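Local atomic coordinates of acetolactate synthase isozyme 1 large subunit (Escherichia coli, PDB entry 6LPI), a protein that belongs to the thiamine diphosphate-dependent enzyme family and carries thiamine diphosphate, a magnesium ion and flavin-adenine dinucleotide. Residues R230-L244 with L250-G262. Numbering follows the deposited sequence.
Sequences RELAEKAQLPTTMTL and LPKAHPLSLGMLG. With FAD (flavin-adenine dinucleotide), chain I.
Thr240 and Leu256 open the pairing of strands 240-242 and 257-260, which run parallel with their axes 13° apart. Thr240 N reaches Leu256 O at 2.8 Å in a nearly straight bond, and Thr240 O then accepts from Leu258 N. A second donor grips the same Leu256 carbonyl: Thr240 OG1, set between its own backbone N and carbonyl carbon (chi1 71°), comes from above the carbonyl plane at 3.2 Å.

A doubly used carbonyl recurs at Gly259, now shared by two successive residues. Thr241 OG1, swung anti to the backbone N (chi1 -173°), lies 3.0 Å from Gly259 O and only slightly tilted from its plane, while Met242 N reaches that oxygen at 3.1 Å from well above the plane. A weak bond from Leu261 N to Met242 O continues the ladder.

Side chains pack on both faces. On the side of Thr240 and Met242, the bent Met242 chain brings CE to 3.5 Å from Ser257 OG, which itself accepts from Gly259 N in an ST turn. On the side of Thr241, Leu258 CD1 rests against Pro239 CB and Thr241 CB, with helix 267-273 packed beyond it. Ahead of the strands, Leu256 lays CD1 on the Ala233 carbonyl of helix 226-235 and CD2 on the Gln237-Leu238 turn that follows, where Gln237, with positive phi, is the C-prime residue of a Schellman motif.

Just past the C-terminal ends of the strands, the chain meets the flavin-adenine dinucleotide: Thr243 OG1 bonds to its O2P, and Leu261 O receives a nearly straight bond from its N3 at 2.9 Å. Strand 214-218 flanks 240-242 on the other side, leaving 257-260 outermost in the chain's six-stranded parallel sheet. Strand order 3-2-1-4-5-6 and a dinucleotide held at the C-terminal strand ends are the hallmarks of a Rossmann-like central domain.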
ATOM      1  N   ARG B 230      12.572  16.735   4.217  1.00 63.91           N
ATOM      2  CA  ARG B 230      14.005  17.005   4.163  1.00 67.38           C
ATOM      3  C   ARG B 230      14.354  18.272   4.935  1.00 63.20           C
ATOM      4  O   ARG B 230      15.281  18.277   5.754  1.00 57.50           O
ATOM      5  CB  ARG B 230      14.449  17.128   2.698  1.00 73.84           C
ATOM      6  CG  ARG B 230      15.957  17.081   2.487  1.00 79.95           C
ATOM      7  CD  ARG B 230      16.361  17.423   1.051  1.00 80.76           C
ATOM      8  NE  ARG B 230      17.801  17.242   0.822  1.00 82.71           N
ATOM      9  CZ  ARG B 230      18.351  16.245   0.131  1.00 75.79           C
ATOM     10  NH1 ARG B 230      17.586  15.309  -0.429  1.00 72.72           N
ATOM     11  NH2 ARG B 230      19.672  16.189   0.002  1.00 65.70           N
ATOM     12  N   GLU B 231      13.581  19.338   4.725  1.00 64.64           N
ATOM     13  CA  GLU B 231      13.842  20.600   5.404  1.00 62.17           C
ATOM     14  C   GLU B 231      13.828  20.406   6.906  1.00 60.48           C
ATOM     15  O   GLU B 231      14.740  20.851   7.605  1.00 60.01           O
ATOM     16  CB  GLU B 231      12.815  21.643   4.974  1.00 66.69           C
ATOM     17  CG  GLU B 231      13.044  23.023   5.540  1.00 78.02           C
ATOM     18  CD  GLU B 231      12.016  24.023   5.034  1.00 93.97           C
ATOM     19  OE1 GLU B 231      11.001  23.598   4.442  1.00 97.49           O
ATOM     20  OE2 GLU B 231      12.236  25.242   5.191  1.00102.07           O
ATOM     21  N   LEU B 232      12.832  19.678   7.413  1.00 66.90           N
ATOM     22  CA  LEU B 232      12.753  19.424   8.848  1.00 62.70           C
ATOM     23  C   LEU B 232      13.919  18.585   9.326  1.00 65.28           C
ATOM     24  O   LEU B 232      14.591  18.938  10.307  1.00 72.61           O
ATOM     25  CB  LEU B 232      11.450  18.721   9.185  1.00 45.99           C
ATOM     26  CG  LEU B 232      11.474  18.199  10.616  1.00 55.74           C
ATOM     27  CD1 LEU B 232      11.169  19.298  11.645  1.00 59.89           C
ATOM     28  CD2 LEU B 232      10.519  17.033  10.749  1.00 48.12           C
ATOM     29  N   ALA B 233      14.192  17.482   8.631  1.00 59.16           N
ATOM     30  CA  ALA B 233      15.257  16.588   9.066  1.00 63.36           C
ATOM     31  C   ALA B 233      16.578  17.329   9.174  1.00 64.89           C
ATOM     32  O   ALA B 233      17.328  17.146  10.142  1.00 69.77           O
ATOM     33  CB  ALA B 233      15.374  15.402   8.113  1.00 46.30           C
ATOM     34  N   GLU B 234      16.862  18.204   8.210  1.00 59.62           N
ATOM     35  CA  GLU B 234      18.147  18.877   8.203  1.00 56.10           C
ATOM     36  C   GLU B 234      18.196  20.053   9.156  1.00 66.84           C
ATOM     37  O   GLU B 234      19.226  20.269   9.807  1.00 74.14           O
ATOM     38  CB  GLU B 234      18.469  19.340   6.788  1.00 59.08           C
ATOM     39  CG  GLU B 234      18.801  18.172   5.882  1.00 61.47           C
ATOM     40  CD  GLU B 234      18.871  18.567   4.450  1.00 73.89           C
ATOM     41  OE1 GLU B 234      19.146  17.697   3.606  1.00 84.00           O
ATOM     42  OE2 GLU B 234      18.593  19.745   4.153  1.00 81.97           O
ATOM     43  N   LYS B 235      17.091  20.787   9.293  1.00 68.57           N
ATOM     44  CA  LYS B 235      17.066  21.933  10.200  1.00 67.02           C
ATOM     45  C   LYS B 235      17.334  21.494  11.629  1.00 70.82           C
ATOM     46  O   LYS B 235      18.310  21.924  12.250  1.00 76.01           O
ATOM     47  CB  LYS B 235      15.719  22.642  10.093  1.00 56.44           C
ATOM     48  CG  LYS B 235      15.463  23.793  11.051  1.00 57.53           C
ATOM     49  CD  LYS B 235      14.618  24.815  10.339  1.00 61.72           C
ATOM     50  CE  LYS B 235      13.753  25.599  11.283  1.00 62.70           C
ATOM     51  NZ  LYS B 235      14.306  26.882  11.770  1.00 64.38           N
ATOM     52  N   ALA B 236      16.474  20.626  12.165  1.00 67.74           N
ATOM     53  CA  ALA B 236      16.625  20.125  13.523  1.00 62.77           C
ATOM     54  C   ALA B 236      17.725  19.083  13.636  1.00 62.98           C
ATOM     55  O   ALA B 236      18.030  18.645  14.754  1.00 60.49           O
ATOM     56  CB  ALA B 236      15.301  19.549  14.031  1.00 63.45           C
ATOM     57  N   GLN B 237      18.323  18.697  12.512  1.00 63.53           N
ATOM     58  CA  GLN B 237      19.380  17.692  12.453  1.00 66.32           C
ATOM     59  C   GLN B 237      18.966  16.390  13.148  1.00 64.90           C
ATOM     60  O   GLN B 237      19.641  15.867  14.041  1.00 69.33           O
ATOM     61  CB  GLN B 237      20.666  18.272  13.045  1.00 62.24           C
ATOM     62  CG  GLN B 237      21.265  19.263  12.119  1.00 65.32           C
ATOM     63  CD  GLN B 237      22.143  18.586  11.102  1.00 73.12           C
ATOM     64  OE1 GLN B 237      23.094  17.878  11.443  1.00 72.76           O
ATOM     65  NE2 GLN B 237      21.779  18.738   9.835  1.00 77.86           N
ATOM     66  N   LEU B 238      17.896  15.848  12.667  1.00 58.23           N
ATOM     67  CA  LEU B 238      17.290  14.655  13.235  1.00 51.11           C
ATOM     68  C   LEU B 238      17.855  13.421  12.557  1.00 56.10           C
ATOM     69  O   LEU B 238      17.874  13.356  11.323  1.00 64.82           O
ATOM     70  CB  LEU B 238      15.791  14.691  13.028  1.00 47.22           C
ATOM     71  CG  LEU B 238      15.167  15.959  13.598  1.00 47.13           C
ATOM     72  CD1 LEU B 238      13.664  15.910  13.425  1.00 46.32           C
ATOM     73  CD2 LEU B 238      15.571  16.167  15.053  1.00 43.00           C
ATOM     74  N   PRO B 239      18.365  12.451  13.304  1.00 52.27           N
ATOM     75  CA  PRO B 239      18.539  11.117  12.723  1.00 52.94           C
ATOM     76  C   PRO B 239      17.195  10.630  12.201  1.00 47.87           C
ATOM     77  O   PRO B 239      16.187  10.691  12.903  1.00 51.58           O
ATOM     78  CB  PRO B 239      19.038  10.282  13.911  1.00 54.57           C
ATOM     79  CG  PRO B 239      19.788  11.271  14.755  1.00 53.08           C
ATOM     80  CD  PRO B 239      19.109  12.612  14.566  1.00 54.24           C
ATOM     81  N   THR B 240      17.159  10.209  10.940  1.00 43.57           N
ATOM     82  CA  THR B 240      15.900   9.810  10.315  1.00 45.70           C
ATOM     83  C   THR B 240      15.943   8.359   9.858  1.00 39.13           C
ATOM     84  O   THR B 240      16.864   7.945   9.154  1.00 48.41           O
ATOM     85  CB  THR B 240      15.570  10.719   9.141  1.00 52.40           C
ATOM     86  OG1 THR B 240      16.482  10.422   8.089  1.00 69.56           O
ATOM     87  CG2 THR B 240      15.757  12.156   9.528  1.00 52.29           C
ATOM     88  N   THR B 241      14.966   7.586  10.303  1.00 41.01           N
ATOM     89  CA  THR B 241      14.792   6.208   9.886  1.00 43.67           C
ATOM     90  C   THR B 241      13.555   6.113   9.003  1.00 50.09           C
ATOM     91  O   THR B 241      12.593   6.868   9.173  1.00 49.16           O
ATOM     92  CB  THR B 241      14.673   5.274  11.101  1.00 44.58           C
ATOM     93  OG1 THR B 241      14.676   3.910  10.665  1.00 46.64           O
ATOM     94  CG2 THR B 241      13.398   5.536  11.879  1.00 36.10           C
ATOM     95  N   MET B 242      13.553   5.150   8.088  1.00 48.96           N
ATOM     96  CA  MET B 242      12.408   4.983   7.209  1.00 46.29           C
ATOM     97  C   MET B 242      11.906   3.549   7.265  1.00 43.55           C
ATOM     98  O   MET B 242      12.666   2.617   7.529  1.00 43.91           O
ATOM     99  CB  MET B 242      12.748   5.355   5.767  1.00 50.26           C
ATOM    100  CG  MET B 242      13.223   6.771   5.564  1.00 52.24           C
ATOM    101  SD  MET B 242      14.452   6.897   4.235  1.00 56.88           S
ATOM    102  CE  MET B 242      15.980   6.482   5.079  1.00 60.99           C
ATOM    103  N   THR B 243      10.608   3.384   7.057  1.00 42.57           N
ATOM    104  CA  THR B 243      10.059   2.051   6.863  1.00 46.05           C
ATOM    105  C   THR B 243      10.387   1.561   5.463  1.00 47.81           C
ATOM    106  O   THR B 243      10.897   2.309   4.630  1.00 49.61           O
ATOM    107  CB  THR B 243       8.552   2.061   7.046  1.00 43.06           C
ATOM    108  OG1 THR B 243       7.990   2.911   6.042  1.00 52.55           O
ATOM    109  CG2 THR B 243       8.182   2.583   8.414  1.00 39.13           C
ATOM    110  N   LEU B 244      10.048   0.299   5.184  1.00 46.77           N
ATOM    111  CA  LEU B 244      10.187  -0.211   3.820  1.00 47.90           C
ATOM    112  C   LEU B 244       9.451   0.649   2.795  1.00 51.28           C
ATOM    113  O   LEU B 244       9.872   0.731   1.638  1.00 52.95           O
ATOM    114  CB  LEU B 244       9.692  -1.653   3.739  1.00 47.75           C
ATOM    115  CG  LEU B 244       9.839  -2.302   2.359  1.00 42.26           C
ATOM    116  CD1 LEU B 244      11.296  -2.463   2.034  1.00 39.23           C
ATOM    117  CD2 LEU B 244       9.130  -3.635   2.339  1.00 37.77           C
ATOM    118  N   LEU B 250      14.811  10.126   1.973  1.00 62.13           N
ATOM    119  CA  LEU B 250      16.105  10.784   2.020  1.00 62.16           C
ATOM    120  C   LEU B 250      17.084   9.945   1.215  1.00 70.75           C
ATOM    121  O   LEU B 250      16.999   8.709   1.238  1.00 77.76           O
ATOM    122  CB  LEU B 250      16.664  10.926   3.444  1.00 55.90           C
ATOM    123  CG  LEU B 250      16.206  12.002   4.419  1.00 59.62           C
ATOM    124  CD1 LEU B 250      17.150  11.978   5.587  1.00 47.04           C
ATOM    125  CD2 LEU B 250      16.232  13.377   3.785  1.00 64.20           C
ATOM    126  N   PRO B 251      18.005  10.574   0.484  1.00 65.68           N
ATOM    127  CA  PRO B 251      18.899   9.796  -0.377  1.00 63.41           C
ATOM    128  C   PRO B 251      19.727   8.875   0.498  1.00 63.77           C
ATOM    129  O   PRO B 251      20.068   9.222   1.631  1.00 53.11           O
ATOM    130  CB  PRO B 251      19.748  10.858  -1.081  1.00 57.95           C
ATOM    131  CG  PRO B 251      19.451  12.147  -0.381  1.00 57.89           C
ATOM    132  CD  PRO B 251      18.089  12.014   0.194  1.00 62.61           C
ATOM    133  N   LYS B 252      20.038   7.690  -0.033  1.00 60.22           N
ATOM    134  CA  LYS B 252      20.590   6.635   0.809  1.00 55.46           C
ATOM    135  C   LYS B 252      21.780   7.108   1.635  1.00 59.51           C
ATOM    136  O   LYS B 252      21.879   6.787   2.822  1.00 67.20           O
ATOM    137  CB  LYS B 252      20.984   5.423  -0.021  1.00 54.04           C
ATOM    138  CG  LYS B 252      21.563   4.376   0.908  1.00 58.24           C
ATOM    139  CD  LYS B 252      22.389   3.320   0.249  1.00 64.21           C
ATOM    140  CE  LYS B 252      22.074   1.996   0.911  1.00 53.45           C
ATOM    141  NZ  LYS B 252      20.598   1.756   0.870  1.00 61.82           N
ATOM    142  N   ALA B 253      22.684   7.875   1.030  1.00 61.12           N
ATOM    143  CA  ALA B 253      23.907   8.328   1.688  1.00 67.94           C
ATOM    144  C   ALA B 253      23.703   9.548   2.576  1.00 72.47           C
ATOM    145  O   ALA B 253      24.685  10.053   3.131  1.00 77.30           O
ATOM    146  CB  ALA B 253      24.991   8.629   0.659  1.00 62.20           C
ATOM    147  N   HIS B 254      22.482  10.054   2.703  1.00 67.22           N
ATOM    148  CA  HIS B 254      22.286  11.288   3.448  1.00 65.99           C
ATOM    149  C   HIS B 254      22.824  11.116   4.867  1.00 72.22           C
ATOM    150  O   HIS B 254      22.565  10.086   5.508  1.00 68.08           O
ATOM    151  CB  HIS B 254      20.807  11.675   3.482  1.00 57.40           C
ATOM    152  CG  HIS B 254      20.539  12.979   4.174  1.00 68.51           C
ATOM    153  ND1 HIS B 254      19.982  14.063   3.525  1.00 71.13           N
ATOM    154  CD2 HIS B 254      20.721  13.366   5.460  1.00 68.23           C
ATOM    155  CE1 HIS B 254      19.853  15.064   4.376  1.00 70.14           C
ATOM    156  NE2 HIS B 254      20.296  14.669   5.557  1.00 70.03           N
ATOM    157  N   PRO B 255      23.604  12.077   5.374  1.00 72.52           N
ATOM    158  CA  PRO B 255      24.284  11.880   6.658  1.00 63.39           C
ATOM    159  C   PRO B 255      23.351  11.746   7.838  1.00 60.65           C
ATOM    160  O   PRO B 255      23.820  11.424   8.937  1.00 67.52           O
ATOM    161  CB  PRO B 255      25.163  13.128   6.783  1.00 63.70           C
ATOM    162  CG  PRO B 255      25.337  13.611   5.405  1.00 70.21           C
ATOM    163  CD  PRO B 255      24.056  13.305   4.702  1.00 74.85           C
ATOM    164  N   LEU B 256      22.067  12.012   7.667  1.00 52.51           N
ATOM    165  CA  LEU B 256      21.097  11.788   8.720  1.00 49.84           C
ATOM    166  C   LEU B 256      20.339  10.482   8.534  1.00 47.64           C
ATOM    167  O   LEU B 256      19.403  10.208   9.283  1.00 53.34           O
ATOM    168  CB  LEU B 256      20.118  12.958   8.803  1.00 55.59           C
ATOM    169  CG  LEU B 256      20.647  14.328   9.244  1.00 61.09           C
ATOM    170  CD1 LEU B 256      19.634  15.417   8.920  1.00 61.69           C
ATOM    171  CD2 LEU B 256      21.028  14.386  10.710  1.00 61.37           C
ATOM    172  N   SER B 257      20.670   9.709   7.510  1.00 60.38           N
ATOM    173  CA  SER B 257      19.901   8.517   7.170  1.00 61.50           C
ATOM    174  C   SER B 257      20.320   7.366   8.060  1.00 58.87           C
ATOM    175  O   SER B 257      21.407   6.806   7.897  1.00 62.64           O
ATOM    176  CB  SER B 257      20.101   8.132   5.709  1.00 68.17           C
ATOM    177  OG  SER B 257      19.446   6.908   5.433  1.00 69.68           O
ATOM    178  N   LEU B 258      19.435   6.971   8.955  1.00 61.70           N
ATOM    179  CA  LEU B 258      19.587   5.705   9.644  1.00 58.56           C
ATOM    180  C   LEU B 258      19.200   4.553   8.749  1.00 58.17           C
ATOM    181  O   LEU B 258      19.257   3.402   9.180  1.00 54.88           O
ATOM    182  CB  LEU B 258      18.689   5.677  10.872  1.00 54.48           C
ATOM    183  CG  LEU B 258      19.003   6.633  11.991  1.00 49.71           C
ATOM    184  CD1 LEU B 258      17.973   6.400  13.059  1.00 47.28           C
ATOM    185  CD2 LEU B 258      20.388   6.329  12.500  1.00 49.48           C
ATOM    186  N   GLY B 259      18.794   4.843   7.517  1.00 62.42           N
ATOM    187  CA  GLY B 259      18.273   3.797   6.683  1.00 59.08           C
ATOM    188  C   GLY B 259      17.020   3.220   7.306  1.00 57.76           C
ATOM    189  O   GLY B 259      16.366   3.832   8.155  1.00 67.77           O
ATOM    190  N   MET B 260      16.738   1.979   6.950  1.00 48.77           N
ATOM    191  CA  MET B 260      15.489   1.345   7.322  1.00 43.88           C
ATOM    192  C   MET B 260      15.628   0.614   8.646  1.00 46.05           C
ATOM    193  O   MET B 260      16.649  -0.011   8.919  1.00 54.87           O
ATOM    194  CB  MET B 260      15.048   0.372   6.238  1.00 38.61           C
ATOM    195  CG  MET B 260      14.039  -0.619   6.697  1.00 54.62           C
ATOM    196  SD  MET B 260      13.424  -1.635   5.351  1.00 55.42           S
ATOM    197  CE  MET B 260      14.463  -3.049   5.627  1.00 61.14           C
ATOM    198  N   LEU B 261      14.599   0.730   9.474  1.00 54.46           N
ATOM    199  CA  LEU B 261      14.498   0.063  10.763  1.00 56.85           C
ATOM    200  C   LEU B 261      13.703  -1.240  10.664  1.00 51.20           C
ATOM    201  O   LEU B 261      13.020  -1.515   9.676  1.00 49.06           O
ATOM    202  CB  LEU B 261      13.854   1.005  11.772  1.00 53.15           C
ATOM    203  CG  LEU B 261      12.337   0.985  11.748  1.00 49.77           C
ATOM    204  CD1 LEU B 261      11.789   1.773  12.920  1.00 48.00           C
ATOM    205  CD2 LEU B 261      11.842   1.561  10.433  1.00 53.03           C
ATOM    206  N   GLY B 262      13.816  -2.066  11.700  1.00 51.37           N
ATOM    207  CA  GLY B 262      12.883  -3.169  11.813  1.00 49.40           C
ATOM    208  C   GLY B 262      13.403  -4.571  11.570  1.00 36.23           C
ATOM    209  O   GLY B 262      14.569  -4.862  11.800  1.00 37.63           O
TER
HETATM  210  PA  FAD I 601       2.157   2.385   5.265  1.00 49.30           P
HETATM  211  O1A FAD I 601       3.009   2.535   4.066  1.00 61.06           O
HETATM  212  O2A FAD I 601       0.933   1.517   5.136  1.00 42.99           O
HETATM  213  O5B FAD I 601       1.821   3.893   5.597  1.00 31.13           O
HETATM  214  C5B FAD I 601       0.470   4.393   5.551  1.00 26.37           C
HETATM  215  C4B FAD I 601       0.282   5.287   6.747  1.00 39.26           C
HETATM  216  O4B FAD I 601       0.520   6.673   6.384  1.00 39.34           O
HETATM  217  C3B FAD I 601      -1.119   5.255   7.349  1.00 42.90           C
HETATM  218  O3B FAD I 601      -1.006   5.365   8.768  1.00 35.96           O
HETATM  219  C2B FAD I 601      -1.782   6.453   6.658  1.00 37.87           C
HETATM  220  O2B FAD I 601      -2.921   6.969   7.332  1.00 36.12           O
HETATM  221  C1B FAD I 601      -0.623   7.438   6.713  1.00 39.37           C
HETATM  222  N9A FAD I 601      -0.716   8.560   5.795  1.00 48.78           N
HETATM  223  C8A FAD I 601      -0.910   8.523   4.440  1.00 51.45           C
HETATM  224  N7A FAD I 601      -0.928   9.707   3.869  1.00 49.01           N
HETATM  225  C5A FAD I 601      -0.732  10.583   4.925  1.00 52.96           C
HETATM  226  C6A FAD I 601      -0.658  11.990   4.996  1.00 54.22           C
HETATM  227  N6A FAD I 601      -0.774  12.795   3.937  1.00 59.58           N
HETATM  228  N1A FAD I 601      -0.469  12.549   6.211  1.00 45.10           N
HETATM  229  C2A FAD I 601      -0.360  11.751   7.277  1.00 43.71           C
HETATM  230  N3A FAD I 601      -0.406  10.419   7.333  1.00 52.35           N
HETATM  231  C4A FAD I 601      -0.602   9.891   6.118  1.00 55.12           C
HETATM  232  N1  FAD I 601       8.869  -2.834   7.081  1.00 39.84           N
HETATM  233  C2  FAD I 601       9.783  -2.237   7.896  1.00 36.53           C
HETATM  234  O2  FAD I 601       9.611  -1.099   8.314  1.00 41.56           O
HETATM  235  N3  FAD I 601      10.938  -2.911   8.253  1.00 35.36           N
HETATM  236  C4  FAD I 601      11.286  -4.185   7.859  1.00 39.11           C
HETATM  237  O4  FAD I 601      12.345  -4.679   8.239  1.00 40.82           O
HETATM  238  C4X FAD I 601      10.299  -4.820   6.999  1.00 41.19           C
HETATM  239  N5  FAD I 601      10.540  -6.040   6.566  1.00 39.88           N
HETATM  240  C5X FAD I 601       9.600  -6.630   5.730  1.00 41.61           C
HETATM  241  C6  FAD I 601       9.838  -7.920   5.250  1.00 36.33           C
HETATM  242  C7  FAD I 601       8.927  -8.544   4.397  1.00 42.11           C
HETATM  243  C7M FAD I 601       9.202  -9.941   3.909  1.00 37.82           C
HETATM  244  C8  FAD I 601       7.753  -7.871   4.022  1.00 43.90           C
HETATM  245  C8M FAD I 601       6.740  -8.529   3.115  1.00 36.76           C
HETATM  246  C9  FAD I 601       7.514  -6.586   4.501  1.00 44.62           C
HETATM  247  C9A FAD I 601       8.419  -5.968   5.356  1.00 45.54           C
HETATM  248  N10 FAD I 601       8.202  -4.664   5.852  1.00 50.46           N
HETATM  249  C10 FAD I 601       9.119  -4.061   6.671  1.00 47.09           C
HETATM  250  C1' FAD I 601       6.999  -3.914   5.494  1.00 40.07           C
HETATM  251  C2' FAD I 601       5.922  -3.983   6.566  1.00 32.26           C
HETATM  252  O2' FAD I 601       5.159  -5.181   6.421  1.00 36.00           O
HETATM  253  C3' FAD I 601       4.982  -2.787   6.418  1.00 34.51           C
HETATM  254  O3' FAD I 601       4.437  -2.770   5.103  1.00 46.66           O
HETATM  255  C4' FAD I 601       5.635  -1.436   6.685  1.00 32.91           C
HETATM  256  O4' FAD I 601       6.566  -1.580   7.751  1.00 42.92           O
HETATM  257  C5' FAD I 601       4.623  -0.371   7.036  1.00 37.02           C
HETATM  258  O5' FAD I 601       5.213   0.925   6.833  1.00 46.27           O
HETATM  259  P   FAD I 601       4.378   2.218   7.049  1.00 90.95           P
HETATM  260  O1P FAD I 601       4.219   2.454   8.551  1.00 83.80           O
HETATM  261  O2P FAD I 601       4.909   3.212   6.295  1.00 44.72           O
HETATM  262  O3P FAD I 601       2.999   1.794   6.473  1.00 61.25           O